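Local structure of PA0821 (Pseudomonas aeruginosa, 7DRG) at residues I34-C39 and H182-S187; C112-K117 and A124-I129; K118-G123 and P188-N193; Q177-H182 and G207-T212; S197-A202 and G315-V320. The protein is a type VI secretion antitoxin that probably protects its own cell as the immunity partner of a putative VRR-NUC nuclease effector. All blocks are in the same frame, centred on the assembly; numbering follows the deposited sequence.

In the fold
Contacts 1, 2 and 3 lie close together: the centre of contact 3 is about 9 Å from that of contact 1 and about 11 Å from that of contact 2. Contact 1 pairs strands 34-46 and 182-186; nested inside the loop it closes is contact 2, the hairpin of 109-114 and 126-131. Contact 3 crosses both along the chain, tying the hairpin's connecting loop to the start of helix 191-204. Contact 4 shares His182 with contact 1, where strand 177-180 turns into 182-186. Contact 5, about 23 Å from contact 2 between centres, opens after contact 1 has closed and joins helix 191-204 to segment 315-320.

Contact 1: residues I34-C39 and H182-S187; sequences IGAVLC and HAYNLS
Tyr184 turns its CG beside the backbone N (chi1 -78°), while Leu38 sets its CG anti to N (chi1 -172°), and the two side chains meet on one face of the strand pair. Leu38 CD1 sits over the phenol, 4.0 Å from the centroid of the Tyr184 ring, in a CH-pi contact displaced toward the rim. Leu38 CB packs 3.6 Å from Tyr184 CE1, and Ala36 CB continues this apolar face by resting 3.7 Å from Leu186 CD2. The ring's hydroxyl is hydrogen-bonded beyond the pair to the carbonyl of Leu17.

The other face carries Val37, Cys39, Ala183 and Asn185. Val37 and Asn185 run alongside each other, and Cys39 SG comes within 3.4 Å of Asn185 ND2. That amide is anchored elsewhere, to Gly123 O and Ser149 OG through ND2 and to Arg41 through OD1. Between the faces, Val37 N donates to Asn185 O over 3.0 Å, and Cys39 N reaches Ala183 O over 2.9 Å. Each bond has a return partner, whereas Ser187 N to Gly35 O is weak. Gly35 and Ala36 together face Ile20, a classic beta bulge toward strand 19-22, on the other edge from the antiparallel pairing with 182-186.

Contact 2: residues C112-K117 and A124-I129; sequences CYTSGK and AWLFDI
Cys112 starts its side of an antiparallel beta hairpin by facing Asp128, a non-hydrogen-bonded pair that brings their CA atoms to 4.2 Å. With SG anti to the backbone N (chi1 -177°), the thiol reaches along the sheet to Leu126, where SG touches CD1 at 3.7 Å; the Asp128 carboxylate flanks it.

Tyr113 makes the hydrogen-bonded pair with Phe127. Its N donates to Phe127 O at 2.8 Å and a nearly straight 170°, and its own carbonyl takes the return bond from Phe127 N. The same Phe127 O lies at the edge of the Tyr113 ring, whereas the two aromatic side chains barely meet, with CD1 atoms 4.4 Å apart. Both rings are also packed against Phe62 of helix 52-69, which covers this face of the hairpin. Thr114, on the same face as Cys112, leans CG2 loosely on Leu126 CD1, and its side chain also touches Trp75 of strand 75-77.

At Ser115 the strand pairing gives way to side-chain and water-mediated bonds. The hydroxyl accepts from Trp125 N at 3.0 Å and lies in plane at the edge of the indole, and Trp125 CB packs against it. One water bridges Ser115 N and Trp125 O. Another water accepts from Ala124 N at 3.0 Å and is also hydrogen-bonded to Ser115 OG.

Contact 3: residues K118-G123 and P188-N193; sequences KSRDAG and PTSWDN
Arg120 and Thr189 bring the two backbones to their nearest approach, 5.9 Å between CA atoms. Residues 118-121 form a type I beta turn, closed by Asp121 N donating to Lys118 O, while 188-190 run as a short irregular link from strand 182-186 into a weakly bonded helical start at 191-193. Carbonyl oxygens of the turn meet the CD-CG edge of Pro188: Asp121 O lies 3.5 Å from Pro188 CD, and Ser119 O touches CG.

The turn belongs to the loop that connects hairpin strands 109-114 and 126-131, so the contact lays this loop against the entry to helix 191-204. Arg120 spans the gap with CG anti to the backbone N (chi1 -167°) and the chain extended as far as NE. Its CG passes 3.6 Å from Thr189 OG1, the threonine side chain standing nearly square to the arginine. NE then donates to Ser190 OG over 3.0 Å at 163°, with the hydroxyl close to the guanidinium plane. Farther out, NH2 forms a salt bridge with Glu31, which helps fix the rotation of the guanidinium. Within the turn, Asp121 receives Lys118 NZ on OD1 in a 2.9 Å salt bridge and Lys118 N on OD2, both from above the carboxylate plane; Ile34 N also bonds to OD1.

Contact 4: residues Q177-H182 and G207-T212; sequences QGYAGH and GLDVGT
The Tyr179 side chain lies roughly perpendicular to that of Asp209, the phenol and carboxylate planes inclined by 56°. The carboxylate approaches the CE1 corner of the ring obliquely, bringing Asp209 OD2 to 3.3 Å from Tyr179 CE1. Asp209 extends with CG anti to its backbone N (chi1 178°), which carries the acid toward the phenol. A water at the ring edge joins them, donating to Asp209 OD2 at 2.7 Å and also bonded to Tyr179 OH. Beyond the segments, that hydroxyl pairs with Tyr45 OH, while Asp209 OD1 forms a salt bridge with Lys228; this cation would be expected to stabilise the buried carboxylate.

The backbone of Asp209 is held too: its N donates to His182 O over 2.9 Å at 167°. Leu208 CA adds a CA-H...O contact to that carbonyl, and Leu208 CD1 lies 3.8 Å from His182 O. The imidazole turns aside to a second water in its plane, which is bonded to His182 ND1, accepts from His182 N at 2.9 Å and donates to Gly207 O. Direct and water-mediated bonds thus fasten the loop after helix 191-204 to the corner at Gly181, where the chain passes from strand 177-180 into strand 182-186.

Contact 5: residues S197-A202 and G315-V320; sequences SEAFMA and GELRLV
Helix 191-204 uses its Ala199 and Ala202 surface to receive the loop leading into helix 321-328. The small methyl of Ala199 sits between two leucines of that loop: Ala199 CB lies 3.9 Å from Leu317 CD2 and equally far from Leu319 CG. Leu317 reaches over the helix backbone with its CD2 branch, 3.7 Å from Phe200 N, and also brushes Phe200 CB. Leu319, at the centre of an inverse gamma turn, holds CG beside its backbone N (chi1 -71°), directing CD1 along the helix to Ala202 CB at 4.0 Å. No hydrogen bond crosses between the segments; the contact is apolar.

Arg318, between the two leucines, starts away from the helix and grips Glu316 side-on: NH2 and NE both donate to OE2, at 2.9 and 3.1 Å, with the oxygen in the guanidinium plane. Its remaining NH1 forms salt bridges with Glu195 and Asp192, returning this charge to the start of the same helix. Phe200 and the selenomethionine Met201 lean on Leu11 of helix 4-13, and Met201 also meets Tyr184 of strand 182-186, while Trp322 of the second subunit packs on Leu317 and Leu319, placing the leucine pair at the dimer contact.

Contact 1: residues I34-C39 and H182-S187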
# COMPACT_ATOMS: atom_id res chain seq x y z
N ILE B 34 -4.82 17.93 7.51
CA ILE B 34 -4.40 17.34 6.24
C ILE B 34 -2.95 16.90 6.39
O ILE B 34 -2.05 17.74 6.53
CB ILE B 34 -4.57 18.32 5.08
CG1 ILE B 34 -6.03 18.78 4.97
CG2 ILE B 34 -4.09 17.67 3.78
CD1 ILE B 34 -6.24 19.88 3.95
N GLY B 35 -2.71 15.59 6.37
CA GLY B 35 -1.37 15.08 6.58
C GLY B 35 -0.49 15.08 5.34
O GLY B 35 0.74 15.15 5.45
N ALA B 36 -1.11 14.94 4.17
CA ALA B 36 -0.34 14.84 2.92
C ALA B 36 -1.17 15.35 1.75
O ALA B 36 -2.33 15.11 1.73
CB ALA B 36 0.09 13.41 2.70
N VAL B 37 -0.53 16.02 0.80
CA VAL B 37 -1.26 16.46 -0.41
C VAL B 37 -0.38 16.19 -1.62
O VAL B 37 0.76 16.51 -1.59
CB VAL B 37 -1.75 17.91 -0.34
CG1 VAL B 37 -0.62 18.88 -0.11
CG2 VAL B 37 -2.54 18.29 -1.58
N LEU B 38 -0.95 15.54 -2.61
CA LEU B 38 -0.23 15.21 -3.85
C LEU B 38 -0.11 16.49 -4.68
O LEU B 38 -1.09 17.13 -4.92
CB LEU B 38 -0.97 14.11 -4.61
CG LEU B 38 -0.25 13.52 -5.82
CD1 LEU B 38 1.10 12.93 -5.47
CD2 LEU B 38 -1.11 12.51 -6.53
N CYS B 39 1.11 16.79 -5.09
CA CYS B 39 1.34 18.01 -5.85
C CYS B 39 2.49 17.78 -6.82
O CYS B 39 3.06 16.68 -6.91
CB CYS B 39 1.61 19.18 -4.90
SG CYS B 39 3.07 18.93 -3.89
N HIS B 182 5.65 14.28 -9.40
CA HIS B 182 4.71 14.05 -8.32
C HIS B 182 5.41 13.80 -6.99
O HIS B 182 6.41 13.08 -6.91
CB HIS B 182 3.82 12.85 -8.64
CG HIS B 182 2.86 13.11 -9.76
ND1 HIS B 182 3.14 12.78 -11.07
CD2 HIS B 182 1.62 13.66 -9.77
CE1 HIS B 182 2.12 13.11 -11.84
NE2 HIS B 182 1.19 13.65 -11.08
N ALA B 183 4.86 14.40 -5.93
CA ALA B 183 5.32 14.16 -4.57
C ALA B 183 4.20 14.54 -3.62
O ALA B 183 3.28 15.28 -3.97
CB ALA B 183 6.58 14.97 -4.23
N TYR B 184 4.28 14.01 -2.40
CA TYR B 184 3.41 14.43 -1.32
C TYR B 184 4.12 15.46 -0.46
O TYR B 184 5.19 15.17 0.08
CB TYR B 184 2.97 13.26 -0.45
CG TYR B 184 1.89 12.44 -1.09
CD1 TYR B 184 0.56 12.85 -1.05
CD2 TYR B 184 2.20 11.28 -1.78
CE1 TYR B 184 -0.43 12.11 -1.66
CE2 TYR B 184 1.21 10.53 -2.39
CZ TYR B 184 -0.09 10.95 -2.34
OH TYR B 184 -1.08 10.22 -2.95
N ASN B 185 3.54 16.64 -0.34
CA ASN B 185 3.93 17.52 0.76
C ASN B 185 3.29 16.98 2.03
O ASN B 185 2.11 16.63 2.03
CB ASN B 185 3.46 18.96 0.52
CG ASN B 185 4.31 19.68 -0.50
OD1 ASN B 185 5.46 19.30 -0.75
ND2 ASN B 185 3.77 20.74 -1.07
N LEU B 186 4.07 16.89 3.10
CA LEU B 186 3.56 16.43 4.38
C LEU B 186 3.34 17.62 5.31
O LEU B 186 3.78 18.74 5.06
CB LEU B 186 4.51 15.42 5.02
CG LEU B 186 4.90 14.23 4.14
CD1 LEU B 186 5.77 13.26 4.94
CD2 LEU B 186 3.67 13.52 3.59
N SER B 187 2.63 17.35 6.41
CA SER B 187 2.38 18.37 7.41
C SER B 187 3.69 19.00 7.87
O SER B 187 4.66 18.27 8.14
CB SER B 187 1.64 17.75 8.60
OG SER B 187 1.68 18.65 9.70

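Contact 2: residues C112-K117 and A124-I129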
# COMPACT_ATOMS: atom_id res chain seq x y z
N CYS B 112 10.11 28.41 4.96
CA CYS B 112 9.18 27.46 4.36
C CYS B 112 7.81 28.12 4.26
O CYS B 112 7.11 28.27 5.27
CB CYS B 112 9.11 26.18 5.19
SG CYS B 112 8.03 24.95 4.43
N TYR B 113 7.43 28.50 3.04
CA TYR B 113 6.12 29.07 2.76
C TYR B 113 5.18 27.94 2.37
O TYR B 113 5.50 27.14 1.49
CB TYR B 113 6.18 30.08 1.63
CG TYR B 113 6.98 31.34 1.91
CD1 TYR B 113 8.35 31.39 1.67
CD2 TYR B 113 6.35 32.48 2.40
CE1 TYR B 113 9.08 32.56 1.91
CE2 TYR B 113 7.08 33.65 2.64
CZ TYR B 113 8.43 33.67 2.40
OH TYR B 113 9.14 34.83 2.64
N THR B 114 4.01 27.89 3.02
CA THR B 114 3.04 26.84 2.75
C THR B 114 1.67 27.46 2.49
O THR B 114 1.44 28.65 2.72
CB THR B 114 2.94 25.83 3.90
OG1 THR B 114 2.36 26.45 5.05
CG2 THR B 114 4.31 25.27 4.26
N SER B 115 0.74 26.61 2.03
CA SER B 115 -0.61 27.05 1.70
C SER B 115 -1.68 26.27 2.46
O SER B 115 -2.86 26.37 2.11
CB SER B 115 -0.86 26.92 0.19
OG SER B 115 -0.74 25.57 -0.22
N GLY B 116 -1.32 25.53 3.50
CA GLY B 116 -2.34 24.84 4.27
C GLY B 116 -3.27 25.83 4.96
O GLY B 116 -2.84 26.90 5.41
N LYS B 117 -4.55 25.47 5.06
CA LYS B 117 -5.48 26.34 5.78
C LYS B 117 -5.07 26.51 7.24
O LYS B 117 -4.94 27.63 7.74
CB LYS B 117 -6.91 25.78 5.69
CG LYS B 117 -7.93 26.66 6.39
CD LYS B 117 -9.34 26.12 6.27
CE LYS B 117 -10.29 26.90 7.18
NZ LYS B 117 -10.24 28.37 6.94
N ALA B 124 -0.55 22.42 -1.08
CA ALA B 124 -0.05 22.09 -2.41
C ALA B 124 0.89 23.15 -2.98
O ALA B 124 1.62 22.84 -3.92
CB ALA B 124 -1.23 21.88 -3.36
N TRP B 125 0.89 24.36 -2.43
CA TRP B 125 1.85 25.39 -2.80
C TRP B 125 2.96 25.41 -1.75
O TRP B 125 2.67 25.43 -0.55
CB TRP B 125 1.20 26.77 -2.86
CG TRP B 125 0.15 26.96 -3.92
CD1 TRP B 125 -1.19 26.78 -3.78
CD2 TRP B 125 0.35 27.44 -5.26
NE1 TRP B 125 -1.84 27.08 -4.95
CE2 TRP B 125 -0.92 27.49 -5.87
CE3 TRP B 125 1.47 27.81 -5.99
CZ2 TRP B 125 -1.09 27.90 -7.20
CZ3 TRP B 125 1.30 28.22 -7.31
CH2 TRP B 125 0.03 28.26 -7.89
N LEU B 126 4.21 25.40 -2.20
CA LEU B 126 5.35 25.31 -1.29
C LEU B 126 6.52 26.08 -1.87
O LEU B 126 6.77 26.03 -3.08
CB LEU B 126 5.76 23.86 -1.07
CG LEU B 126 7.07 23.63 -0.31
CD1 LEU B 126 6.83 23.81 1.17
CD2 LEU B 126 7.67 22.26 -0.62
N PHE B 127 7.25 26.79 -1.01
CA PHE B 127 8.56 27.33 -1.38
C PHE B 127 9.42 27.22 -0.13
O PHE B 127 9.15 27.90 0.86
CB PHE B 127 8.46 28.78 -1.87
CG PHE B 127 9.72 29.31 -2.48
CD1 PHE B 127 10.69 29.93 -1.70
CD2 PHE B 127 9.94 29.23 -3.85
CE1 PHE B 127 11.85 30.45 -2.27
CE2 PHE B 127 11.10 29.76 -4.43
CZ PHE B 127 12.05 30.35 -3.64
N ASP B 128 10.43 26.36 -0.17
CA ASP B 128 11.17 25.96 1.02
C ASP B 128 12.66 26.10 0.76
O ASP B 128 13.21 25.39 -0.09
CB ASP B 128 10.81 24.51 1.39
CG ASP B 128 11.41 24.04 2.70
OD1 ASP B 128 12.28 24.73 3.28
OD2 ASP B 128 11.00 22.96 3.15
N ILE B 129 13.32 26.99 1.51
CA ILE B 129 14.77 27.18 1.42
C ILE B 129 15.41 26.60 2.67
O ILE B 129 15.01 26.92 3.79
CB ILE B 129 15.16 28.66 1.29
CG1 ILE B 129 14.58 29.26 0.01
CG2 ILE B 129 16.68 28.81 1.32
CD1 ILE B 129 14.65 30.79 0.03
O HOH W 1 2.19 23.96 1.40
O HOH W 2 -3.09 23.90 -0.55

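Contact 3: residues K118-G123 and P188-N193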
# COMPACT_ATOMS: atom_id res chain seq x y z
N LYS B 118 -4.87 25.40 7.94
CA LYS B 118 -4.25 25.42 9.25
C LYS B 118 -2.74 25.30 9.10
O LYS B 118 -2.25 24.72 8.12
CB LYS B 118 -4.80 24.28 10.11
CG LYS B 118 -6.32 24.30 10.21
CD LYS B 118 -6.84 23.48 11.38
CE LYS B 118 -7.18 22.06 10.97
NZ LYS B 118 -5.97 21.27 10.62
N SER B 119 -1.99 25.88 10.04
CA SER B 119 -0.54 25.81 9.95
C SER B 119 -0.04 24.37 9.97
O SER B 119 1.04 24.08 9.44
CB SER B 119 0.11 26.62 11.09
OG SER B 119 -0.23 26.08 12.36
N ARG B 120 -0.82 23.45 10.54
CA ARG B 120 -0.50 22.04 10.61
C ARG B 120 -0.80 21.31 9.30
O ARG B 120 -0.29 20.20 9.09
CB ARG B 120 -1.30 21.41 11.76
CG ARG B 120 -0.88 20.01 12.18
CD ARG B 120 -1.81 19.54 13.27
NE ARG B 120 -1.41 18.24 13.81
CZ ARG B 120 -2.15 17.55 14.67
NH1 ARG B 120 -3.32 18.04 15.08
NH2 ARG B 120 -1.73 16.38 15.12
N ASP B 121 -1.61 21.90 8.43
CA ASP B 121 -2.02 21.23 7.20
C ASP B 121 -0.90 21.22 6.16
O ASP B 121 -0.25 22.24 5.92
CB ASP B 121 -3.23 21.93 6.57
CG ASP B 121 -4.51 21.71 7.34
OD1 ASP B 121 -4.60 20.72 8.10
OD2 ASP B 121 -5.45 22.52 7.14
N ALA B 122 -0.72 20.07 5.51
CA ALA B 122 0.00 20.05 4.25
C ALA B 122 -0.73 20.90 3.22
O ALA B 122 -1.96 20.96 3.20
CB ALA B 122 0.13 18.61 3.74
N GLY B 123 0.04 21.59 2.38
CA GLY B 123 -0.53 22.40 1.33
C GLY B 123 0.17 22.12 0.01
O GLY B 123 1.31 21.67 -0.03
N PRO B 188 3.77 20.33 7.94
CA PRO B 188 5.04 20.96 8.34
C PRO B 188 5.47 20.62 9.75
O PRO B 188 6.67 20.67 10.05
CB PRO B 188 4.74 22.46 8.20
CG PRO B 188 3.61 22.54 7.23
CD PRO B 188 2.78 21.31 7.48
N THR B 189 4.54 20.27 10.63
CA THR B 189 4.85 19.99 12.02
C THR B 189 4.63 18.54 12.42
O THR B 189 5.28 18.08 13.37
CB THR B 189 4.02 20.88 12.95
OG1 THR B 189 2.63 20.73 12.64
CG2 THR B 189 4.42 22.32 12.78
N SER B 190 3.73 17.83 11.75
CA SER B 190 3.31 16.50 12.18
C SER B 190 3.72 15.42 11.19
O SER B 190 3.11 14.34 11.17
CB SER B 190 1.80 16.46 12.40
OG SER B 190 1.41 17.39 13.40
N TRP B 191 4.76 15.67 10.39
CA TRP B 191 5.14 14.77 9.30
C TRP B 191 5.47 13.37 9.78
O TRP B 191 5.33 12.40 9.02
CB TRP B 191 6.33 15.37 8.55
CG TRP B 191 7.33 15.94 9.51
CD1 TRP B 191 7.37 17.23 9.97
CD2 TRP B 191 8.39 15.24 10.16
NE1 TRP B 191 8.41 17.37 10.86
CE2 TRP B 191 9.05 16.17 10.99
CE3 TRP B 191 8.86 13.93 10.11
CZ2 TRP B 191 10.15 15.82 11.77
CZ3 TRP B 191 9.95 13.58 10.89
CH2 TRP B 191 10.59 14.53 11.71
N ASP B 192 5.94 13.22 11.03
CA ASP B 192 6.23 11.88 11.53
C ASP B 192 4.98 11.02 11.56
O ASP B 192 5.06 9.80 11.39
CB ASP B 192 6.88 11.95 12.91
CG ASP B 192 7.45 10.62 13.35
OD1 ASP B 192 8.39 10.13 12.69
OD2 ASP B 192 6.95 10.06 14.35
N ASN B 193 3.81 11.63 11.78
CA ASN B 193 2.55 10.90 11.69
C ASN B 193 2.25 10.46 10.27
O ASN B 193 1.47 9.52 10.06
CB ASN B 193 1.37 11.75 12.16
CG ASN B 193 1.45 12.12 13.62
OD1 ASN B 193 2.16 11.48 14.40
ND2 ASN B 193 0.70 13.14 14.01

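Contact 4: residues Q177-H182 and G207-T212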
# COMPACT_ATOMS: atom_id res chain seq x y z
N GLN B 177 22.33 18.82 -8.54
CA GLN B 177 21.42 17.76 -8.94
C GLN B 177 20.02 18.17 -8.54
O GLN B 177 19.83 19.09 -7.74
CB GLN B 177 21.78 16.41 -8.30
CG GLN B 177 21.80 16.47 -6.78
CD GLN B 177 22.14 15.14 -6.15
OE1 GLN B 177 21.46 14.14 -6.37
NE2 GLN B 177 23.21 15.12 -5.35
N GLY B 178 19.03 17.48 -9.10
CA GLY B 178 17.66 17.84 -8.80
C GLY B 178 16.69 17.01 -9.61
O GLY B 178 17.08 16.22 -10.48
N TYR B 179 15.41 17.20 -9.31
CA TYR B 179 14.34 16.46 -9.96
C TYR B 179 13.02 17.16 -9.67
O TYR B 179 12.91 17.94 -8.72
CB TYR B 179 14.27 14.99 -9.48
CG TYR B 179 14.50 14.85 -8.00
CD1 TYR B 179 13.46 15.03 -7.09
CD2 TYR B 179 15.76 14.55 -7.50
CE1 TYR B 179 13.68 14.93 -5.72
CE2 TYR B 179 16.00 14.44 -6.14
CZ TYR B 179 14.96 14.63 -5.26
OH TYR B 179 15.21 14.52 -3.91
N ALA B 180 12.02 16.85 -10.49
CA ALA B 180 10.68 17.38 -10.27
C ALA B 180 9.66 16.37 -10.78
O ALA B 180 9.91 15.64 -11.74
CB ALA B 180 10.46 18.72 -10.97
N GLY B 181 8.50 16.36 -10.13
CA GLY B 181 7.43 15.45 -10.52
C GLY B 181 6.44 15.34 -9.38
O GLY B 181 6.40 16.20 -8.50
N HIS B 182 5.65 14.28 -9.40
CA HIS B 182 4.71 14.05 -8.32
C HIS B 182 5.41 13.80 -6.99
O HIS B 182 6.41 13.08 -6.91
CB HIS B 182 3.82 12.85 -8.64
CG HIS B 182 2.86 13.11 -9.76
ND1 HIS B 182 3.14 12.78 -11.07
CD2 HIS B 182 1.62 13.66 -9.77
CE1 HIS B 182 2.12 13.11 -11.84
NE2 HIS B 182 1.19 13.65 -11.08
N GLY B 207 6.33 6.63 -9.98
CA GLY B 207 6.75 7.96 -10.38
C GLY B 207 6.76 8.98 -9.27
O GLY B 207 7.06 10.16 -9.50
N LEU B 208 6.45 8.57 -8.04
CA LEU B 208 6.38 9.49 -6.92
C LEU B 208 7.74 9.64 -6.27
O LEU B 208 8.40 8.64 -5.95
CB LEU B 208 5.38 8.95 -5.90
CG LEU B 208 5.25 9.83 -4.67
CD1 LEU B 208 4.08 10.80 -4.89
CD2 LEU B 208 5.08 8.97 -3.43
N ASP B 209 8.16 10.88 -6.03
CA ASP B 209 9.33 11.11 -5.20
C ASP B 209 8.95 11.01 -3.73
O ASP B 209 7.86 11.40 -3.33
CB ASP B 209 9.94 12.48 -5.48
CG ASP B 209 11.14 12.77 -4.59
OD1 ASP B 209 12.08 11.94 -4.59
OD2 ASP B 209 11.13 13.80 -3.88
N VAL B 210 9.89 10.50 -2.92
CA VAL B 210 9.68 10.25 -1.50
C VAL B 210 10.86 10.81 -0.72
O VAL B 210 12.00 10.78 -1.20
CB VAL B 210 9.50 8.74 -1.22
CG1 VAL B 210 9.45 8.45 0.27
CG2 VAL B 210 8.25 8.23 -1.91
N GLY B 211 10.60 11.31 0.48
CA GLY B 211 11.65 11.67 1.41
C GLY B 211 11.78 13.18 1.58
O GLY B 211 11.01 13.97 1.05
N THR B 212 12.79 13.55 2.37
CA THR B 212 13.03 14.93 2.79
C THR B 212 14.43 15.33 2.33
O THR B 212 15.42 14.93 2.94
CB THR B 212 12.86 15.07 4.30
OG1 THR B 212 11.57 14.60 4.67
CG2 THR B 212 13.00 16.52 4.70
O HOH W 3 13.23 14.50 -2.32
O HOH W 4 6.08 12.05 -11.25

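Contact 5: residues S197-A202 and G315-V320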
# COMPACT_ATOMS: atom_id res chain seq x y z
N SER B 197 1.87 7.31 5.34
CA SER B 197 1.04 7.53 4.16
C SER B 197 1.90 7.62 2.91
O SER B 197 1.55 7.05 1.87
CB SER B 197 0.21 8.80 4.34
OG SER B 197 -0.59 8.75 5.51
N GLU B 198 3.02 8.34 2.99
CA GLU B 198 3.93 8.43 1.86
C GLU B 198 4.52 7.07 1.51
O GLU B 198 4.64 6.72 0.33
CB GLU B 198 5.03 9.45 2.19
CG GLU B 198 6.05 9.64 1.08
CD GLU B 198 7.08 10.69 1.45
OE1 GLU B 198 7.73 10.57 2.51
OE2 GLU B 198 7.24 11.66 0.67
N ALA B 199 4.87 6.26 2.52
CA ALA B 199 5.45 4.95 2.25
C ALA B 199 4.45 4.03 1.56
O ALA B 199 4.81 3.28 0.65
CB ALA B 199 5.96 4.34 3.55
N PHE B 200 3.19 4.08 1.99
CA PHE B 200 2.15 3.27 1.38
C PHE B 200 1.94 3.66 -0.08
O PHE B 200 1.82 2.81 -0.96
CB PHE B 200 0.86 3.43 2.19
CG PHE B 200 -0.36 2.86 1.55
CD1 PHE B 200 -0.41 1.53 1.16
CD2 PHE B 200 -1.49 3.64 1.40
CE1 PHE B 200 -1.57 1.00 0.60
CE2 PHE B 200 -2.65 3.12 0.84
CZ PHE B 200 -2.68 1.79 0.43
N MSE B 201 1.93 4.96 -0.35
CA MSE B 201 1.77 5.46 -1.70
C MSE B 201 2.96 5.11 -2.59
O MSE B 201 2.79 4.78 -3.77
CB MSE B 201 1.55 6.97 -1.65
CG MSE B 201 0.17 7.37 -1.18
SE MSE B 201 -1.17 6.64 -2.39
CE MSE B 201 -2.42 5.97 -1.11
N ALA B 202 4.17 5.18 -2.02
CA ALA B 202 5.38 4.92 -2.80
C ALA B 202 5.37 3.54 -3.42
O ALA B 202 5.79 3.36 -4.57
CB ALA B 202 6.61 5.08 -1.91
N GLY B 315 4.35 -0.32 14.57
CA GLY B 315 4.02 -1.17 13.45
C GLY B 315 3.70 -0.46 12.16
O GLY B 315 3.33 -1.13 11.18
N GLU B 316 3.81 0.86 12.11
CA GLU B 316 3.45 1.56 10.89
C GLU B 316 4.55 1.42 9.84
O GLU B 316 5.71 1.14 10.14
CB GLU B 316 3.17 3.03 11.17
CG GLU B 316 4.40 3.86 11.47
CD GLU B 316 4.81 3.85 12.92
OE1 GLU B 316 4.21 3.11 13.74
OE2 GLU B 316 5.76 4.59 13.26
N LEU B 317 4.15 1.63 8.58
CA LEU B 317 5.06 1.49 7.45
C LEU B 317 6.05 2.65 7.40
O LEU B 317 5.67 3.81 7.55
CB LEU B 317 4.24 1.44 6.16
CG LEU B 317 4.79 0.63 4.99
CD1 LEU B 317 4.72 -0.85 5.31
CD2 LEU B 317 4.02 0.95 3.72
N ARG B 318 7.33 2.33 7.19
CA ARG B 318 8.37 3.34 7.04
C ARG B 318 9.41 2.85 6.05
O ARG B 318 9.84 1.69 6.12
CB ARG B 318 9.09 3.64 8.36
CG ARG B 318 8.20 4.01 9.53
CD ARG B 318 7.92 5.50 9.57
NE ARG B 318 7.17 5.85 10.77
CZ ARG B 318 6.99 7.09 11.22
NH1 ARG B 318 7.53 8.11 10.56
NH2 ARG B 318 6.29 7.30 12.32
N LEU B 319 9.84 3.73 5.14
CA LEU B 319 10.88 3.36 4.18
C LEU B 319 12.24 3.58 4.84
O LEU B 319 12.84 4.65 4.74
CB LEU B 319 10.73 4.16 2.90
CG LEU B 319 9.54 3.79 2.02
CD1 LEU B 319 9.46 4.77 0.86
CD2 LEU B 319 9.66 2.36 1.53
N VAL B 320 12.72 2.54 5.51
CA VAL B 320 14.01 2.56 6.19
C VAL B 320 14.85 1.39 5.67
O VAL B 320 14.33 0.40 5.16
CB VAL B 320 13.86 2.46 7.72
CG1 VAL B 320 13.00 3.61 8.25
CG2 VAL B 320 13.25 1.11 8.11